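Local coordinates for DUF5063 domain-containing protein (Bacteroides fragilis, PDB 3NRH) that is of unknown function and folds as a predominantly alpha-helical protein that carries a DUF5063 domain, at residues Q6-V17 with F130-N139. Numbering follows the deposited sequence.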
ATOM      1  N   GLN A   6      21.068   8.683  17.661  1.00 43.94           N
ATOM      2  CA  GLN A   6      19.819   8.775  18.474  1.00 42.24           C
ATOM      3  C   GLN A   6      18.681   7.995  17.816  1.00 40.27           C
ATOM      4  O   GLN A   6      18.504   6.804  18.074  1.00 38.01           O
ATOM      5  CB  GLN A   6      19.415  10.243  18.643  1.00 47.43           C
ATOM      6  CG  GLN A   6      20.511  11.117  19.236  1.00 57.11           C
ATOM      7  CD  GLN A   6      20.039  12.531  19.535  1.00 55.34           C
ATOM      8  OE1 GLN A   6      19.614  13.263  18.638  1.00 55.34           O
ATOM      9  NE2 GLN A   6      20.114  12.920  20.802  1.00 55.99           N
ATOM     10  N   VAL A   7      17.912   8.670  16.965  1.00 39.94           N
ATOM     11  CA  VAL A   7      16.800   8.028  16.273  1.00 43.68           C
ATOM     12  C   VAL A   7      17.304   7.068  15.201  1.00 39.21           C
ATOM     13  O   VAL A   7      16.601   6.137  14.812  1.00 45.55           O
ATOM     14  CB  VAL A   7      15.868   9.069  15.603  1.00 43.97           C
ATOM     15  CG1 VAL A   7      15.198   9.925  16.662  1.00 50.65           C
ATOM     16  CG2 VAL A   7      16.662   9.941  14.646  1.00 42.94           C
ATOM     17  N   ILE A   8      18.527   7.287  14.730  1.00 36.72           N
ATOM     18  CA  ILE A   8      19.099   6.432  13.697  1.00 34.48           C
ATOM     19  C   ILE A   8      19.262   4.986  14.159  1.00 33.73           C
ATOM     20  O   ILE A   8      19.579   4.105  13.361  1.00 36.81           O
ATOM     21  CB  ILE A   8      20.466   6.967  13.223  1.00 37.66           C
ATOM     22  CG1 ILE A   8      21.441   7.030  14.399  1.00 35.83           C
ATOM     23  CG2 ILE A   8      20.288   8.336  12.587  1.00 33.03           C
ATOM     24  CD1 ILE A   8      22.848   7.408  13.999  1.00 37.64           C
ATOM     25  N   PHE A   9      19.043   4.743  15.447  1.00 33.47           N
ATOM     26  CA  PHE A   9      19.151   3.393  15.990  1.00 34.97           C
ATOM     27  C   PHE A   9      17.756   2.826  16.242  1.00 29.63           C
ATOM     28  O   PHE A   9      17.604   1.670  16.640  1.00 32.48           O
ATOM     29  CB  PHE A   9      19.943   3.407  17.300  1.00 41.33           C
ATOM     30  CG  PHE A   9      21.343   3.928  17.158  1.00 41.17           C
ATOM     31  CD1 PHE A   9      22.249   3.303  16.306  1.00 49.32           C
ATOM     32  CD2 PHE A   9      21.756   5.047  17.875  1.00 45.54           C
ATOM     33  CE1 PHE A   9      23.552   3.787  16.169  1.00 51.04           C
ATOM     34  CE2 PHE A   9      23.055   5.538  17.745  1.00 47.48           C
ATOM     35  CZ  PHE A   9      23.954   4.906  16.890  1.00 49.42           C
ATOM     36  N   ASP A  10      16.744   3.654  16.005  1.00 27.48           N
ATOM     37  CA  ASP A  10      15.352   3.263  16.204  1.00 27.35           C
ATOM     38  C   ASP A  10      15.025   1.982  15.435  1.00 27.58           C
ATOM     39  O   ASP A  10      15.447   1.806  14.292  1.00 23.63           O
ATOM     40  CB  ASP A  10      14.435   4.396  15.743  1.00 34.75           C
ATOM     41  CG  ASP A  10      12.992   4.173  16.129  1.00 35.40           C
ATOM     42  OD1 ASP A  10      12.665   4.326  17.322  1.00 44.37           O
ATOM     43  OD2 ASP A  10      12.187   3.844  15.237  1.00 41.44           O
ATOM     44  N   LYS A  11      14.270   1.090  16.070  1.00 25.43           N
ATOM     45  CA  LYS A  11      13.892  -0.179  15.455  1.00 26.40           C
ATOM     46  C   LYS A  11      13.125   0.037  14.149  1.00 21.53           C
ATOM     47  O   LYS A  11      13.264  -0.735  13.199  1.00 15.16           O
ATOM     48  CB  LYS A  11      13.034  -0.995  16.428  1.00 27.82           C
ATOM     49  CG  LYS A  11      11.667  -0.389  16.725  1.00 28.04           C
ATOM     50  CD  LYS A  11      10.966  -1.128  17.861  1.00 28.58           C
ATOM     51  CE  LYS A  11       9.491  -0.762  17.948  1.00 30.45           C
ATOM     52  NZ  LYS A  11       9.271   0.699  18.103  1.00 41.32           N
ATOM     53  N   ASN A  12      12.313   1.088  14.113  1.00 22.59           N
ATOM     54  CA  ASN A  12      11.520   1.410  12.933  1.00 24.08           C
ATOM     55  C   ASN A  12      12.413   1.962  11.828  1.00 19.34           C
ATOM     56  O   ASN A  12      12.142   1.774  10.639  1.00 16.68           O
ATOM     57  CB  ASN A  12      10.438   2.428  13.296  1.00 17.38           C
ATOM     58  CG  ASN A  12       9.375   1.848  14.211  1.00 27.77           C
ATOM     59  OD1 ASN A  12       8.879   2.521  15.113  1.00 31.96           O
ATOM     60  ND2 ASN A  12       9.013   0.594  13.975  1.00 20.14           N
ATOM     61  N   VAL A  13      13.480   2.648  12.221  1.00 16.34           N
ATOM     62  CA  VAL A  13      14.403   3.197  11.239  1.00 12.26           C
ATOM     63  C   VAL A  13      15.118   2.053  10.520  1.00 16.08           C
ATOM     64  O   VAL A  13      15.233   2.051   9.293  1.00 13.19           O
ATOM     65  CB  VAL A  13      15.439   4.123  11.906  1.00 18.06           C
ATOM     66  CG1 VAL A  13      16.509   4.517  10.902  1.00 16.90           C
ATOM     67  CG2 VAL A  13      14.745   5.366  12.438  1.00 14.36           C
ATOM     68  N   ILE A  14      15.587   1.074  11.289  1.00 14.11           N
ATOM     69  CA  ILE A  14      16.284  -0.083  10.726  1.00 15.96           C
ATOM     70  C   ILE A  14      15.435  -0.830   9.697  1.00 15.64           C
ATOM     71  O   ILE A  14      15.907  -1.156   8.608  1.00 12.22           O
ATOM     72  CB  ILE A  14      16.691  -1.076  11.842  1.00 21.81           C
ATOM     73  CG1 ILE A  14      17.579  -0.360  12.861  1.00 28.67           C
ATOM     74  CG2 ILE A  14      17.410  -2.286  11.242  1.00 17.59           C
ATOM     75  CD1 ILE A  14      18.806   0.284  12.259  1.00 31.84           C
ATOM     76  N   GLU A  15      14.182  -1.107  10.042  1.00 14.35           N
ATOM     77  CA  GLU A  15      13.306  -1.814   9.119  1.00 14.63           C
ATOM     78  C   GLU A  15      13.039  -0.980   7.869  1.00 11.59           C
ATOM     79  O   GLU A  15      12.885  -1.529   6.781  1.00 13.62           O
ATOM     80  CB  GLU A  15      11.989  -2.184   9.799  1.00 18.84           C
ATOM     81  CG  GLU A  15      12.170  -3.119  10.981  1.00 31.50           C
ATOM     82  CD  GLU A  15      10.890  -3.829  11.364  1.00 41.77           C
ATOM     83  OE1 GLU A  15       9.842  -3.157  11.470  1.00 37.04           O
ATOM     84  OE2 GLU A  15      10.937  -5.063  11.562  1.00 47.25           O
ATOM     85  N   PHE A  16      12.987   0.340   8.022  1.00 10.73           N
ATOM     86  CA  PHE A  16      12.769   1.214   6.870  1.00 12.30           C
ATOM     87  C   PHE A  16      13.990   1.126   5.950  1.00 10.21           C
ATOM     88  O   PHE A  16      13.854   1.010   4.731  1.00  9.82           O
ATOM     89  CB  PHE A  16      12.565   2.664   7.317  1.00 11.92           C
ATOM     90  CG  PHE A  16      12.385   3.629   6.174  1.00  8.44           C
ATOM     91  CD1 PHE A  16      11.283   3.525   5.326  1.00 11.22           C
ATOM     92  CD2 PHE A  16      13.325   4.622   5.931  1.00  9.84           C
ATOM     93  CE1 PHE A  16      11.127   4.404   4.247  1.00 15.14           C
ATOM     94  CE2 PHE A  16      13.179   5.504   4.858  1.00 17.11           C
ATOM     95  CZ  PHE A  16      12.078   5.392   4.015  1.00 17.24           C
ATOM     96  N   VAL A  17      15.181   1.176   6.536  1.00 11.76           N
ATOM     97  CA  VAL A  17      16.407   1.092   5.750  1.00 11.32           C
ATOM     98  C   VAL A  17      16.415  -0.194   4.926  1.00 10.16           C
ATOM     99  O   VAL A  17      16.755  -0.175   3.743  1.00 11.38           O
ATOM    100  CB  VAL A  17      17.667   1.152   6.654  1.00  8.45           C
ATOM    101  CG1 VAL A  17      18.914   0.801   5.852  1.00 12.88           C
ATOM    102  CG2 VAL A  17      17.818   2.563   7.240  1.00  9.58           C
ATOM    103  N   PHE A 130      23.130   7.074   4.621  1.00 11.84           N
ATOM    104  CA  PHE A 130      23.011   6.296   5.844  1.00 13.56           C
ATOM    105  C   PHE A 130      24.158   5.307   5.983  1.00 18.83           C
ATOM    106  O   PHE A 130      24.658   5.069   7.083  1.00 24.49           O
ATOM    107  CB  PHE A 130      21.689   5.538   5.860  1.00 16.87           C
ATOM    108  CG  PHE A 130      21.184   5.244   7.237  1.00 17.50           C
ATOM    109  CD1 PHE A 130      20.669   6.262   8.034  1.00 21.55           C
ATOM    110  CD2 PHE A 130      21.213   3.950   7.737  1.00 18.51           C
ATOM    111  CE1 PHE A 130      20.186   5.991   9.313  1.00 19.46           C
ATOM    112  CE2 PHE A 130      20.733   3.668   9.019  1.00 24.15           C
ATOM    113  CZ  PHE A 130      20.219   4.690   9.805  1.00 19.62           C
ATOM    114  N   GLN A 131      24.589   4.738   4.865  1.00 15.36           N
ATOM    115  CA  GLN A 131      25.672   3.767   4.898  1.00 17.74           C
ATOM    116  C   GLN A 131      27.064   4.376   5.047  1.00 16.81           C
ATOM    117  O   GLN A 131      28.023   3.660   5.350  1.00 19.08           O
ATOM    118  CB  GLN A 131      25.623   2.885   3.650  1.00 16.27           C
ATOM    119  CG  GLN A 131      26.645   1.760   3.667  1.00 14.52           C
ATOM    120  CD  GLN A 131      26.283   0.639   2.723  1.00 12.64           C
ATOM    121  OE1 GLN A 131      26.144   0.851   1.518  1.00 19.85           O
ATOM    122  NE2 GLN A 131      26.126  -0.567   3.266  1.00 15.81           N
ATOM    123  N   LEU A 132      27.186   5.687   4.849  1.00 16.48           N
ATOM    124  CA  LEU A 132      28.489   6.340   4.972  1.00 14.96           C
ATOM    125  C   LEU A 132      28.987   6.415   6.417  1.00 22.78           C
ATOM    126  O   LEU A 132      30.162   6.689   6.662  1.00 20.74           O
ATOM    127  CB  LEU A 132      28.459   7.731   4.321  1.00 13.95           C
ATOM    128  CG  LEU A 132      28.238   7.688   2.800  1.00 19.30           C
ATOM    129  CD1 LEU A 132      28.313   9.085   2.209  1.00 27.14           C
ATOM    130  CD2 LEU A 132      29.288   6.793   2.160  1.00 19.13           C
ATOM    131  N   GLY A 133      28.088   6.182   7.371  1.00 20.42           N
ATOM    132  CA  GLY A 133      28.477   6.152   8.774  1.00 21.87           C
ATOM    133  C   GLY A 133      28.662   7.396   9.624  1.00 26.34           C
ATOM    134  O   GLY A 133      29.093   7.275  10.770  1.00 26.41           O
ATOM    135  N   LEU A 134      28.359   8.580   9.101  1.00 24.99           N
ATOM    136  CA  LEU A 134      28.509   9.804   9.890  1.00 21.00           C
ATOM    137  C   LEU A 134      27.164  10.105  10.555  1.00 26.56           C
ATOM    138  O   LEU A 134      26.188  10.441   9.884  1.00 22.52           O
ATOM    139  CB  LEU A 134      28.945  10.966   8.986  1.00 21.52           C
ATOM    140  CG  LEU A 134      29.305  12.310   9.640  1.00 32.44           C
ATOM    141  CD1 LEU A 134      30.384  12.117  10.693  1.00 33.74           C
ATOM    142  CD2 LEU A 134      29.746  13.296   8.569  1.00 26.90           C
ATOM    143  N   ASN A 135      27.120   9.975  11.878  1.00 22.20           N
ATOM    144  CA  ASN A 135      25.894  10.188  12.642  1.00 27.86           C
ATOM    145  C   ASN A 135      25.058  11.413  12.265  1.00 23.93           C
ATOM    146  O   ASN A 135      23.852  11.296  12.039  1.00 25.18           O
ATOM    147  CB  ASN A 135      26.218  10.237  14.139  1.00 32.93           C
ATOM    148  CG  ASN A 135      24.971  10.270  15.004  1.00 37.15           C
ATOM    149  OD1 ASN A 135      24.259  11.274  15.051  1.00 41.68           O
ATOM    150  ND2 ASN A 135      24.696   9.164  15.690  1.00 39.26           N
ATOM    151  N   GLU A 136      25.690  12.578  12.197  1.00 22.88           N
ATOM    152  CA  GLU A 136      24.986  13.817  11.867  1.00 29.77           C
ATOM    153  C   GLU A 136      24.219  13.789  10.542  1.00 24.56           C
ATOM    154  O   GLU A 136      23.044  14.146  10.496  1.00 22.81           O
ATOM    155  CB  GLU A 136      25.966  14.996  11.850  1.00 34.35           C
ATOM    156  CG  GLU A 136      26.785  15.154  13.124  1.00 41.87           C
ATOM    157  CD  GLU A 136      27.956  14.190  13.189  1.00 40.82           C
ATOM    158  OE1 GLU A 136      28.875  14.321  12.352  1.00 53.14           O
ATOM    159  OE2 GLU A 136      27.960  13.304  14.070  1.00 46.92           O
ATOM    160  N   THR A 137      24.885  13.383   9.466  1.00 17.56           N
ATOM    161  CA  THR A 137      24.248  13.334   8.158  1.00 18.41           C
ATOM    162  C   THR A 137      23.320  12.135   8.023  1.00 17.78           C
ATOM    163  O   THR A 137      22.422  12.139   7.187  1.00 19.34           O
ATOM    164  CB  THR A 137      25.294  13.337   7.012  1.00 13.61           C
ATOM    165  OG1 THR A 137      26.269  12.315   7.240  1.00 18.72           O
ATOM    166  CG2 THR A 137      25.991  14.692   6.939  1.00 24.12           C
HETATM  167  N   MSE A 138      23.535  11.107   8.841  1.00 16.31           N
HETATM  168  CA  MSE A 138      22.660   9.944   8.814  1.00 18.57           C
HETATM  169  C   MSE A 138      21.321  10.434   9.355  1.00 23.96           C
HETATM  170  O   MSE A 138      20.254  10.094   8.837  1.00 19.73           O
HETATM  171  CB  MSE A 138      23.199   8.826   9.716  1.00 18.40           C
HETATM  172  CG  MSE A 138      24.402   8.077   9.155  1.00 24.72           C
HETATM  173 SE   MSE A 138      25.104   6.772  10.416  1.00 32.65          SE
HETATM  174  CE  MSE A 138      23.740   5.427  10.238  1.00 21.82           C
ATOM    175  N   ASN A 139      21.389  11.253  10.399  1.00 17.32           N
ATOM    176  CA  ASN A 139      20.183  11.793  11.010  1.00 17.58           C
ATOM    177  C   ASN A 139      19.473  12.779  10.095  1.00 18.59           C
ATOM    178  O   ASN A 139      18.254  12.710   9.922  1.00 16.59           O
ATOM    179  CB  ASN A 139      20.517  12.476  12.337  1.00 20.30           C
ATOM    180  CG  ASN A 139      19.316  13.167  12.949  1.00 18.42           C
ATOM    181  OD1 ASN A 139      18.978  14.291  12.582  1.00 27.66           O
ATOM    182  ND2 ASN A 139      18.654  12.488  13.871  1.00 21.53           N
TER
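Ile-8, in the short 3-10 turn 7-9, packs against both the edge of the Phe-130 ring and the start of helix 135-169. Its two branches part: CG2 lies over the backbone at 138-139, 3.8 Å from CA of Asn-139, and also touches CE1 of Phe-130 and CB of Met-138. With CG1 set between the backbone N and the carbonyl carbon (chi1 60°), the longer branch runs out to the amide of Asn-135, where CD1 comes 3.7 Å from CG. That same CG1 lies over the centre of one face of the Phe-9 ring, so the neighbouring phenyl group backs the isoleucine.

Phe-130 is approached from several directions. CG2 of Val-17 sits over one face, a CH-pi contact 4.0 Å from the ring centroid and 28° off the normal. The selenomethionine Met-138, its chain bent at chi3 (75°), brings CE over the ring centre, 3.5 Å above the plane. At the edge of the ring, the carbonyl O of Ile-8 stands 3.7 Å from CZ of Phe-130, close to the ring plane, while CG1 of Val-13 reaches the same CZ obliquely at 3.9 Å. No hydrogen bond crosses between the segments; the contact is made by apolar side chains together with the side chains of Asn-135 and Asn-139.

Between the two helices, Gly-133 takes a positive phi and turns the chain from helix 112-131 into helix 135-169. The N-terminal turn and the start of helix 11-28 pack against this helical hairpin at its connection: Val-7 and Val-13 touch Leu-142 of helix 135-169, and Val-17 meets Phe-126 of helix 112-131.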